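Local coordinates for protein putative carbohydrate-active enzyme (Uncultured organism, PDB 5WH8) that probably hydrolyses O-glycosidic bonds of cellulose through its glycoside hydrolase family 5 domain, one part of a longer multi-modular protein, at residues Gly213-Tyr218 with Thr241-Asp246. Residues are numbered along the deposited sequence; the frame is centred on the assembly and turned at random.
With EDO (1,2-ethanediol), chain N; EDO (1,2-ethanediol), chain L.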
loop_
_atom_site.group_PDB
_atom_site.type_symbol
_atom_site.label_atom_id
_atom_site.label_comp_id
_atom_site.label_asym_id
_atom_site.label_seq_id
_atom_site.Cartn_x
_atom_site.Cartn_y
_atom_site.Cartn_z
ATOM N N GLY A 213 -11.596 -11.626 -9.244
ATOM C CA GLY A 213 -11.891 -12.484 -10.382
ATOM C C GLY A 213 -10.988 -13.696 -10.524
ATOM O O GLY A 213 -11.209 -14.548 -11.409
ATOM N N THR A 214 -10.004 -13.815 -9.624
ATOM C CA THR A 214 -8.958 -14.813 -9.728
ATOM C C THR A 214 -8.800 -15.617 -8.431
ATOM O O THR A 214 -8.666 -16.838 -8.469
ATOM C CB THR A 214 -7.622 -14.139 -10.085
ATOM O OG1 THR A 214 -7.792 -13.392 -11.312
ATOM C CG2 THR A 214 -6.510 -15.145 -10.270
ATOM N N HIS A 215 -8.790 -14.922 -7.297
ATOM C CA HIS A 215 -8.446 -15.553 -6.012
ATOM C C HIS A 215 -9.673 -15.660 -5.127
ATOM O O HIS A 215 -10.426 -14.716 -4.981
ATOM C CB HIS A 215 -7.349 -14.759 -5.300
ATOM C CG HIS A 215 -6.186 -14.454 -6.181
ATOM N ND1 HIS A 215 -5.908 -13.188 -6.645
ATOM C CD2 HIS A 215 -5.253 -15.266 -6.723
ATOM C CE1 HIS A 215 -4.850 -13.231 -7.432
ATOM N NE2 HIS A 215 -4.427 -14.481 -7.488
ATOM N N THR A 216 -9.870 -16.829 -4.539
ATOM C CA THR A 216 -11.048 -17.067 -3.725
ATOM C C THR A 216 -10.643 -17.812 -2.431
ATOM O O THR A 216 -9.677 -17.419 -1.782
ATOM C CB THR A 216 -12.131 -17.796 -4.553
ATOM O OG1 THR A 216 -13.281 -18.046 -3.743
ATOM C CG2 THR A 216 -11.615 -19.076 -5.137
ATOM N N GLN A 217 -11.380 -18.861 -2.064
ATOM C CA GLN A 217 -11.180 -19.519 -0.768
ATOM C C GLN A 217 -9.748 -19.953 -0.491
ATOM O O GLN A 217 -9.252 -19.783 0.624
ATOM C CB GLN A 217 -12.066 -20.757 -0.634
ATOM C CG GLN A 217 -11.915 -21.431 0.755
ATOM C CD GLN A 217 -12.651 -22.748 0.861
ATOM O OE1 GLN A 217 -13.744 -22.906 0.316
ATOM N NE2 GLN A 217 -12.034 -23.721 1.551
ATOM N N TYR A 218 -9.106 -20.568 -1.476
ATOM C CA TYR A 218 -7.740 -21.092 -1.289
ATOM C C TYR A 218 -6.804 -20.026 -0.713
ATOM O O TYR A 218 -6.015 -20.291 0.213
ATOM C CB TYR A 218 -7.169 -21.622 -2.614
ATOM C CG TYR A 218 -5.732 -22.178 -2.615
ATOM C CD1 TYR A 218 -5.150 -22.772 -1.488
ATOM C CD2 TYR A 218 -4.960 -22.118 -3.772
ATOM C CE1 TYR A 218 -3.844 -23.293 -1.537
ATOM C CE2 TYR A 218 -3.669 -22.619 -3.820
ATOM C CZ TYR A 218 -3.115 -23.204 -2.709
ATOM O OH TYR A 218 -1.825 -23.694 -2.800
ATOM N N THR A 241 -11.303 -7.108 -10.420
ATOM C CA THR A 241 -11.205 -7.821 -11.689
ATOM C C THR A 241 -10.388 -9.103 -11.512
ATOM O O THR A 241 -9.930 -9.426 -10.405
ATOM C CB THR A 241 -10.520 -6.926 -12.732
ATOM O OG1 THR A 241 -9.236 -6.557 -12.208
ATOM C CG2 THR A 241 -11.329 -5.686 -13.017
ATOM N N GLN A 242 -10.185 -9.838 -12.603
ATOM C CA GLN A 242 -9.098 -10.796 -12.652
ATOM C C GLN A 242 -7.740 -10.077 -12.494
ATOM O O GLN A 242 -7.627 -8.845 -12.641
ATOM C CB GLN A 242 -9.143 -11.587 -13.965
ATOM C CG GLN A 242 -10.401 -12.444 -14.107
ATOM C CD GLN A 242 -10.379 -13.299 -15.344
ATOM O OE1 GLN A 242 -11.241 -13.157 -16.238
ATOM N NE2 GLN A 242 -9.427 -14.195 -15.421
ATOM N N ALA A 243 -6.706 -10.859 -12.203
ATOM C CA ALA A 243 -5.401 -10.304 -11.866
ATOM C C ALA A 243 -4.716 -9.425 -12.929
ATOM O O ALA A 243 -3.815 -8.657 -12.598
ATOM C CB ALA A 243 -4.470 -11.443 -11.472
ATOM N N SER A 244 -5.128 -9.527 -14.199
ATOM C CA SER A 244 -4.595 -8.661 -15.250
ATOM C C SER A 244 -5.029 -7.212 -15.120
ATOM O O SER A 244 -4.437 -6.334 -15.729
ATOM C CB SER A 244 -5.058 -9.161 -16.610
ATOM O OG SER A 244 -6.468 -9.105 -16.659
ATOM N N GLY A 245 -6.100 -6.963 -14.381
ATOM C CA GLY A 245 -6.609 -5.614 -14.200
ATOM C C GLY A 245 -7.660 -5.159 -15.196
ATOM O O GLY A 245 -8.090 -3.989 -15.133
ATOM N N ASP A 246 -8.104 -6.049 -16.085
ATOM C CA ASP A 246 -9.148 -5.708 -17.068
ATOM C C ASP A 246 -10.131 -6.880 -17.197
ATOM O O ASP A 246 -9.891 -7.952 -16.633
ATOM C CB ASP A 246 -8.504 -5.345 -18.431
ATOM C CG ASP A 246 -9.409 -4.508 -19.337
ATOM O OD1 ASP A 246 -10.517 -4.070 -18.923
ATOM O OD2 ASP A 246 -8.968 -4.263 -20.499
HETATM C C1 EDO N . -6.527 -19.265 -5.391
HETATM O O1 EDO N . -7.533 -18.673 -4.537
HETATM C C2 EDO N . -5.163 -18.580 -5.327
HETATM O O2 EDO N . -4.263 -19.231 -4.422
HETATM C C1 EDO L . -1.827 -4.987 -10.992
HETATM O O1 EDO L . -2.791 -5.454 -11.956
HETATM C C2 EDO L . -0.448 -5.144 -11.612
HETATM O O2 EDO L . 0.491 -5.543 -10.586
HETATM O O HOH W 1 -7.842 -15.152 -13.462
#
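With chi1 at -57°, Thr214 sets OG1 anti to its own carbonyl carbon and aims it at Gln242 and Ala243, while in Gln242 the first torsion lays CG beside Gly213 O and the chain, extended beyond CG, carries the amide on to a water. The two loops belong to the TIM barrel of this family 5 glycoside hydrolase: they follow the adjacent parallel strands 204-211 and 233-239 at their C-terminal ends, the end at which TIM-barrel enzymes carry their active sites, and this contact joins them at the surface. Two direct hydrogen bonds tie them. Gly213 N donates to Thr241 O at 3.0 Å, approaching from above the carbonyl plane, 66° out of it. Ala243 N donates to Thr214 OG1 at 2.9 Å, with a bent N-H...O angle of 143°. The same hydroxyl shares a water with Gln242 NE2, which donates an N-H to it across 2.7 Å. Beside this water bridge Gln242 CG lies 3.5 Å from Gly213 O, in van der Waals contact. The backbones are close here, with Gly213 CA 4.0 Å from Gln242 CA. Thr214 CG2 lies over one face of the His215 ring, toward its rim, and the ring meets Ala243 CB more loosely, through CE1; its ND1 is hydrogen-bonded to Tyr211 N, back at the end of strand 204-211. Beyond it, Thr216 takes the N-cap position of helix 217-228 without a side-chain capping bond, its OG1 being hydrogen-bonded to Glu253 OE2, and its backbone N binds an ethanediol, probably from the crystallisation liquor. Across the contact, Gln242 to Gly245 form a type I turn whose carbonyl, Gln242 O, is gripped from opposite faces of its plane, by Gly245 N at 3.0 Å and by Thr241 OG1 at 2.8 Å.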